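Local coordinates for flagellar basal body protein (Helicobacter pylori, PDB 5NPY) that probably builds the flagellar hook, the flexible joint that connects the rod of the basal body to the filament, at residues Q209-N214 / L225-N230; G280-L285 / L292-I297. All blocks are in the same frame, centred on the assembly; numbering follows the deposited sequence.

Contact 1 of 2, residues Q209-N214 / L225-N230. With 144 (tris-hydroxymethyl-methyl-ammonium), chain B.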
loop_
_atom_site.group_PDB
_atom_site.type_symbol
_atom_site.label_atom_id
_atom_site.label_comp_id
_atom_site.label_asym_id
_atom_site.label_seq_id
_atom_site.Cartn_x
_atom_site.Cartn_y
_atom_site.Cartn_z
ATOM N N GLN A 209 23.296 -8.759 -14.230
ATOM C CA GLN A 209 24.303 -8.435 -13.218
ATOM C C GLN A 209 23.693 -7.743 -12.012
ATOM O O GLN A 209 24.270 -7.807 -10.920
ATOM C CB GLN A 209 25.416 -7.548 -13.802
ATOM C CG GLN A 209 24.958 -6.136 -14.199
ATOM C CD GLN A 209 24.605 -6.015 -15.679
ATOM O OE1 GLN A 209 24.207 -6.985 -16.335
ATOM N NE2 GLN A 209 24.770 -4.824 -16.209
ATOM N N ASP A 210 22.531 -7.099 -12.192
ATOM C CA ASP A 210 21.818 -6.457 -11.090
ATOM C C ASP A 210 21.397 -7.447 -10.013
ATOM O O ASP A 210 21.230 -7.055 -8.849
ATOM C CB ASP A 210 20.575 -5.740 -11.615
ATOM C CG ASP A 210 20.871 -4.344 -12.129
ATOM O OD1 ASP A 210 20.164 -3.405 -11.684
ATOM O OD2 ASP A 210 21.786 -4.185 -12.974
ATOM N N PHE A 211 21.184 -8.714 -10.385
ATOM C CA PHE A 211 20.731 -9.769 -9.486
ATOM C C PHE A 211 21.786 -10.834 -9.228
ATOM O O PHE A 211 21.883 -11.323 -8.101
ATOM C CB PHE A 211 19.482 -10.437 -10.059
ATOM C CG PHE A 211 18.826 -11.420 -9.120
ATOM C CD1 PHE A 211 18.452 -11.040 -7.840
ATOM C CD2 PHE A 211 18.560 -12.713 -9.528
ATOM C CE1 PHE A 211 17.834 -11.941 -6.981
ATOM C CE2 PHE A 211 17.950 -13.613 -8.674
ATOM C CZ PHE A 211 17.574 -13.225 -7.403
ATOM N N PHE A 212 22.588 -11.190 -10.252
ATOM C CA PHE A 212 23.570 -12.269 -10.161
ATOM C C PHE A 212 24.878 -11.851 -9.482
ATOM O O PHE A 212 25.627 -12.729 -9.047
ATOM C CB PHE A 212 23.903 -12.832 -11.561
ATOM C CG PHE A 212 22.833 -13.740 -12.144
ATOM C CD1 PHE A 212 21.746 -14.144 -11.389
ATOM C CD2 PHE A 212 22.917 -14.179 -13.460
ATOM C CE1 PHE A 212 20.750 -14.973 -11.940
ATOM C CE2 PHE A 212 21.939 -15.007 -14.012
ATOM C CZ PHE A 212 20.850 -15.403 -13.247
ATOM N N LEU A 213 25.184 -10.557 -9.404
ATOM C CA LEU A 213 26.366 -10.058 -8.712
ATOM C C LEU A 213 26.014 -9.537 -7.321
ATOM O O LEU A 213 24.899 -9.064 -7.077
ATOM C CB LEU A 213 27.039 -8.940 -9.514
ATOM C CG LEU A 213 27.501 -9.445 -10.892
ATOM C CD1 LEU A 213 28.225 -8.371 -11.739
ATOM C CD2 LEU A 213 28.358 -10.709 -10.771
ATOM N N ASN A 214 26.982 -9.613 -6.406
ATOM C CA ASN A 214 26.792 -9.021 -5.090
ATOM C C ASN A 214 27.381 -7.606 -5.060
ATOM O O ASN A 214 27.915 -7.108 -6.050
ATOM C CB ASN A 214 27.399 -9.914 -4.007
ATOM C CG ASN A 214 28.919 -10.013 -4.103
ATOM O OD1 ASN A 214 29.582 -9.249 -4.817
ATOM N ND2 ASN A 214 29.475 -10.974 -3.388
ATOM N N LEU A 225 22.383 -20.610 -10.644
ATOM C CA LEU A 225 21.977 -21.995 -10.868
ATOM C C LEU A 225 20.463 -22.144 -10.880
ATOM O O LEU A 225 19.926 -22.925 -11.683
ATOM C CB LEU A 225 22.595 -22.927 -9.824
ATOM C CG LEU A 225 24.105 -23.110 -9.996
ATOM C CD1 LEU A 225 24.658 -24.103 -8.983
ATOM C CD2 LEU A 225 24.449 -23.513 -11.437
ATOM N N ASN A 226 19.760 -21.389 -10.016
ATOM C CA ASN A 226 18.329 -21.545 -9.779
ATOM C C ASN A 226 17.452 -20.613 -10.623
ATOM O O ASN A 226 16.240 -20.565 -10.395
ATOM C CB ASN A 226 18.006 -21.335 -8.291
ATOM C CG ASN A 226 18.686 -22.368 -7.389
ATOM O OD1 ASN A 226 19.171 -23.404 -7.862
ATOM N ND2 ASN A 226 18.719 -22.088 -6.081
ATOM N N GLN A 227 18.027 -19.873 -11.565
ATOM C CA GLN A 227 17.243 -18.974 -12.399
ATOM C C GLN A 227 16.584 -19.767 -13.524
ATOM O O GLN A 227 17.250 -20.470 -14.281
ATOM C CB GLN A 227 18.111 -17.845 -12.947
ATOM C CG GLN A 227 17.396 -16.858 -13.842
ATOM C CD GLN A 227 16.540 -15.924 -13.061
ATOM O OE1 GLN A 227 16.637 -15.838 -11.813
ATOM N NE2 GLN A 227 15.649 -15.224 -13.771
ATOM N N ASP A 228 15.266 -19.701 -13.582
ATOM C CA ASP A 228 14.506 -20.251 -14.695
ATOM C C ASP A 228 14.953 -19.566 -16.002
ATOM O O ASP A 228 14.906 -18.336 -16.126
ATOM C CB ASP A 228 13.009 -20.035 -14.408
ATOM C CG ASP A 228 12.075 -20.628 -15.485
ATOM O OD1 ASP A 228 10.860 -20.711 -15.212
ATOM O OD2 ASP A 228 12.525 -20.983 -16.595
ATOM N N ILE A 229 15.426 -20.360 -16.960
ATOM C CA ILE A 229 15.916 -19.805 -18.223
ATOM C C ILE A 229 14.803 -19.087 -19.005
ATOM O O ILE A 229 15.092 -18.193 -19.807
ATOM C CB ILE A 229 16.577 -20.926 -19.054
ATOM C CG1 ILE A 229 17.407 -20.343 -20.192
ATOM C CG2 ILE A 229 15.536 -21.917 -19.600
ATOM C CD1 ILE A 229 18.187 -21.384 -20.946
ATOM N N ASN A 230 13.524 -19.456 -18.790
ATOM C CA ASN A 230 12.390 -18.722 -19.363
ATOM C C ASN A 230 12.127 -17.395 -18.657
ATOM O O ASN A 230 11.370 -16.572 -19.194
ATOM C CB ASN A 230 11.109 -19.567 -19.311
ATOM C CG ASN A 230 10.000 -19.016 -20.217
ATOM O OD1 ASN A 230 10.198 -18.886 -21.444
ATOM N ND2 ASN A 230 8.843 -18.734 -19.651
HETATM C C1 144 B . 13.382 -20.775 -5.418
HETATM N N 144 B . 13.624 -19.617 -6.280
HETATM C C2 144 B . 14.814 -19.852 -7.097
HETATM O O2 144 B . 16.024 -19.630 -6.415
HETATM C C3 144 B . 13.829 -18.422 -5.469
HETATM O O3 144 B . 13.626 -17.259 -6.241
HETATM C C4 144 B . 12.514 -19.331 -7.203
HETATM O O4 144 B . 11.405 -20.203 -7.227
#
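The Phe212 ring presents its edge, not a face, to Gln227: CB of Gln227 lies in the ring plane, 3.7 Å from Phe212 CZ, and Gln227 CG follows at 3.8 Å from the same CZ. The ring and the side-chain amide stand 74° apart. Phe211 meets the glutamine more loosely and obliquely, with its CE2 4.1 Å from Gln227 OE1; its ring also meets that of Tyr378, the two planes inclined at only a small angle. Leu308 packs against the Phe212 side chain.

Gln227 reaches both phenylalanines because its CG is anti to the backbone N (chi1 179°), which sends the chain toward helix 209-212, and because a bend at chi2 (76°) then turns the amide away from the Phe212 edge and brings OE1 toward Phe211. The amide is gripped at its other end, where NE2 is hydrogen-bonded to the carbonyls of Met379 and Ala231. These bonds hold OE1 on the Phe211 side.

Next along the chain, Asp228 closes an Asx turn: the backbone N of Asn230 bonds to Asp228 OD2 over 2.9 Å, meeting the carboxylate from above its plane. Lys277, Tyr266 and the backbone N of Ser382 also hold this carboxylate. On the other flank, Asn226 lines the pocket of the bound tris-hydroxymethyl-methyl-ammonium, its CB 3.2 Å from ligand O2, while Thr380 and Glu399 supply hydrogen bonds to the ligand.

With no hydrogen bond across the two segments, cohesion here is chiefly aromatic edge against methylene. The buried amide and carboxylate take their polar partners from strands 370-381 and 260-266 and from neighbouring loops, and the Asp228 carboxylate, paired with Lys277 and multiply bonded, is probably stabilised in its charged form.

Contact 2 of 2, residues G280-L285 / L292-I297; sequences GDLQKL and LDLNLI
Leu294 is gripped by two neighbours on helix 279-289. Leu282 meets it methyl to methyl, CD2 to CD2 at 3.8 Å, the two side chains crossing at about a right angle, with Phe264 adding to the apolar surface round Leu282. Gln283 lays its CB 4.1 Å from Leu294 CB and, with CG anti to the backbone N (chi1 178°), runs out extended to place NE2 3.0 Å from Leu294 O. That bond is nearly straight (163° at the hydrogen), leaves almost in the amide plane and arrives close to the carbonyl axis.

Toward Leu292 the two backbones do not meet directly; a water joins them. It donates to Gln283 O (2.9 Å) and to Leu292 O (3.0 Å) and accepts from Leu294 N at 2.7 Å. Farther out, Asp293 makes a long, weak ion pair with Lys287.

Strand 293-298 pairs antiparallel with 308-313 through Asp293, Asn295 and Ile297, so Leu294 turns its N and O to the other side, where water and glutamine satisfy them. This is a helix packed against an edge strand of an antiparallel sheet, with one helix side chain bonded to the strand's outward carbonyl.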
loop_
_atom_site.group_PDB
_atom_site.type_symbol
_atom_site.label_atom_id
_atom_site.label_comp_id
_atom_site.label_asym_id
_atom_site.label_seq_id
_atom_site.Cartn_x
_atom_site.Cartn_y
_atom_site.Cartn_z
ATOM N N GLY A 280 20.930 -24.026 -13.909
ATOM C CA GLY A 280 21.565 -25.173 -13.293
ATOM C C GLY A 280 21.160 -26.482 -13.947
ATOM O O GLY A 280 22.016 -27.275 -14.346
ATOM N N ASP A 281 19.848 -26.719 -14.089
ATOM C CA ASP A 281 19.422 -27.954 -14.753
ATOM C C ASP A 281 20.081 -28.097 -16.120
ATOM O O ASP A 281 20.475 -29.201 -16.509
ATOM C CB ASP A 281 17.895 -28.048 -14.948
ATOM C CG ASP A 281 17.102 -27.871 -13.686
ATOM O OD1 ASP A 281 17.543 -28.455 -12.681
ATOM O OD2 ASP A 281 15.959 -27.335 -13.728
ATOM N N LEU A 282 20.210 -26.991 -16.874
ATOM C CA LEU A 282 20.817 -27.119 -18.201
ATOM C C LEU A 282 22.322 -27.351 -18.102
ATOM O O LEU A 282 22.902 -28.103 -18.901
ATOM C CB LEU A 282 20.497 -25.890 -19.049
ATOM C CG LEU A 282 21.231 -25.825 -20.395
ATOM C CD1 LEU A 282 20.704 -26.934 -21.269
ATOM C CD2 LEU A 282 21.032 -24.502 -21.081
ATOM N N GLN A 283 22.964 -26.721 -17.124
ATOM C CA GLN A 283 24.391 -26.938 -16.927
ATOM C C GLN A 283 24.685 -28.412 -16.647
ATOM O O GLN A 283 25.528 -29.034 -17.307
ATOM C CB GLN A 283 24.872 -26.055 -15.779
ATOM C CG GLN A 283 26.327 -26.200 -15.420
ATOM C CD GLN A 283 26.655 -25.574 -14.079
ATOM O OE1 GLN A 283 26.226 -26.070 -13.032
ATOM N NE2 GLN A 283 27.406 -24.464 -14.103
ATOM N N LYS A 284 23.956 -28.988 -15.693
ATOM C CA LYS A 284 24.129 -30.388 -15.316
ATOM C C LYS A 284 23.853 -31.314 -16.490
ATOM O O LYS A 284 24.597 -32.270 -16.729
ATOM C CB LYS A 284 23.193 -30.708 -14.144
ATOM C CG LYS A 284 23.433 -32.021 -13.441
ATOM C CD LYS A 284 22.291 -32.314 -12.490
ATOM C CE LYS A 284 22.560 -33.556 -11.671
ATOM N NZ LYS A 284 21.321 -34.366 -11.489
ATOM N N LEU A 285 22.783 -31.046 -17.234
ATOM C CA LEU A 285 22.440 -31.886 -18.376
ATOM C C LEU A 285 23.511 -31.795 -19.457
ATOM O O LEU A 285 23.961 -32.821 -19.981
ATOM C CB LEU A 285 21.068 -31.468 -18.903
ATOM C CG LEU A 285 20.322 -32.314 -19.918
ATOM C CD1 LEU A 285 20.129 -33.750 -19.406
ATOM C CD2 LEU A 285 18.976 -31.629 -20.209
ATOM N N LEU A 292 30.975 -30.504 -21.959
ATOM C CA LEU A 292 31.117 -29.059 -21.965
ATOM C C LEU A 292 30.547 -28.427 -20.700
ATOM O O LEU A 292 29.612 -28.946 -20.075
ATOM C CB LEU A 292 30.432 -28.470 -23.199
ATOM C CG LEU A 292 30.711 -29.232 -24.498
ATOM C CD1 LEU A 292 30.002 -28.587 -25.670
ATOM C CD2 LEU A 292 32.202 -29.319 -24.758
ATOM N N ASP A 293 31.139 -27.291 -20.327
ATOM C CA ASP A 293 30.714 -26.508 -19.177
ATOM C C ASP A 293 29.848 -25.346 -19.635
ATOM O O ASP A 293 30.198 -24.645 -20.590
ATOM C CB ASP A 293 31.918 -25.964 -18.410
ATOM C CG ASP A 293 32.583 -27.006 -17.549
ATOM O OD1 ASP A 293 33.801 -26.874 -17.331
ATOM O OD2 ASP A 293 31.895 -27.948 -17.089
ATOM N N LEU A 294 28.727 -25.138 -18.945
ATOM C CA LEU A 294 27.907 -23.939 -19.096
ATOM C C LEU A 294 28.199 -22.989 -17.932
ATOM O O LEU A 294 27.795 -23.255 -16.790
ATOM C CB LEU A 294 26.427 -24.298 -19.136
ATOM C CG LEU A 294 25.583 -23.040 -19.274
ATOM C CD1 LEU A 294 25.915 -22.380 -20.618
ATOM C CD2 LEU A 294 24.109 -23.357 -19.127
ATOM N N ASN A 295 28.889 -21.881 -18.223
ATOM C CA ASN A 295 29.387 -20.960 -17.209
ATOM C C ASN A 295 28.732 -19.585 -17.328
ATOM O O ASN A 295 28.364 -19.144 -18.422
ATOM C CB ASN A 295 30.912 -20.783 -17.327
ATOM C CG ASN A 295 31.687 -22.068 -17.038
ATOM O OD1 ASN A 295 32.606 -22.426 -17.776
ATOM N ND2 ASN A 295 31.311 -22.765 -15.960
ATOM N N LEU A 296 28.606 -18.909 -16.185
ATOM C CA LEU A 296 28.327 -17.476 -16.135
ATOM C C LEU A 296 29.644 -16.696 -16.077
ATOM O O LEU A 296 30.466 -16.929 -15.180
ATOM C CB LEU A 296 27.466 -17.146 -14.922
ATOM C CG LEU A 296 27.024 -15.688 -14.816
ATOM C CD1 LEU A 296 26.039 -15.385 -15.903
ATOM C CD2 LEU A 296 26.436 -15.415 -13.448
ATOM N N ILE A 297 29.840 -15.763 -17.023
ATOM C CA ILE A 297 31.059 -14.955 -17.096
ATOM C C ILE A 297 30.720 -13.470 -17.255
ATOM O O ILE A 297 29.631 -13.086 -17.688
ATOM C CB ILE A 297 31.996 -15.398 -18.251
ATOM C CG1 ILE A 297 31.265 -15.343 -19.593
ATOM C CG2 ILE A 297 32.551 -16.787 -18.025
ATOM C CD1 ILE A 297 32.150 -15.006 -20.754
HETATM O O HOH W 1 27.898 -27.601 -18.082
#

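In the fold
Contact 1 is buried and borders the ligand pocket, whereas contact 2 lies farther from the centre of the chain and is only partly buried. They sit in series along the sequence, their centres about 13 Å apart, and no segment is shared, but helix 221-226 connects them: Leu225 O is 2.7 Å from Gly280 N, a probable hydrogen bond. Phe212 CD2 also packs on Leu296 CD2 at 3.7 Å. Both involve one antiparallel sheet: contact 1 packs on its strand 370-381, contact 2 includes its strand 293-298. In the interior the segments meet by van der Waals contact, with no hydrogen bond between them; nearer the surface a direct side-chain bond and a bridging water join them.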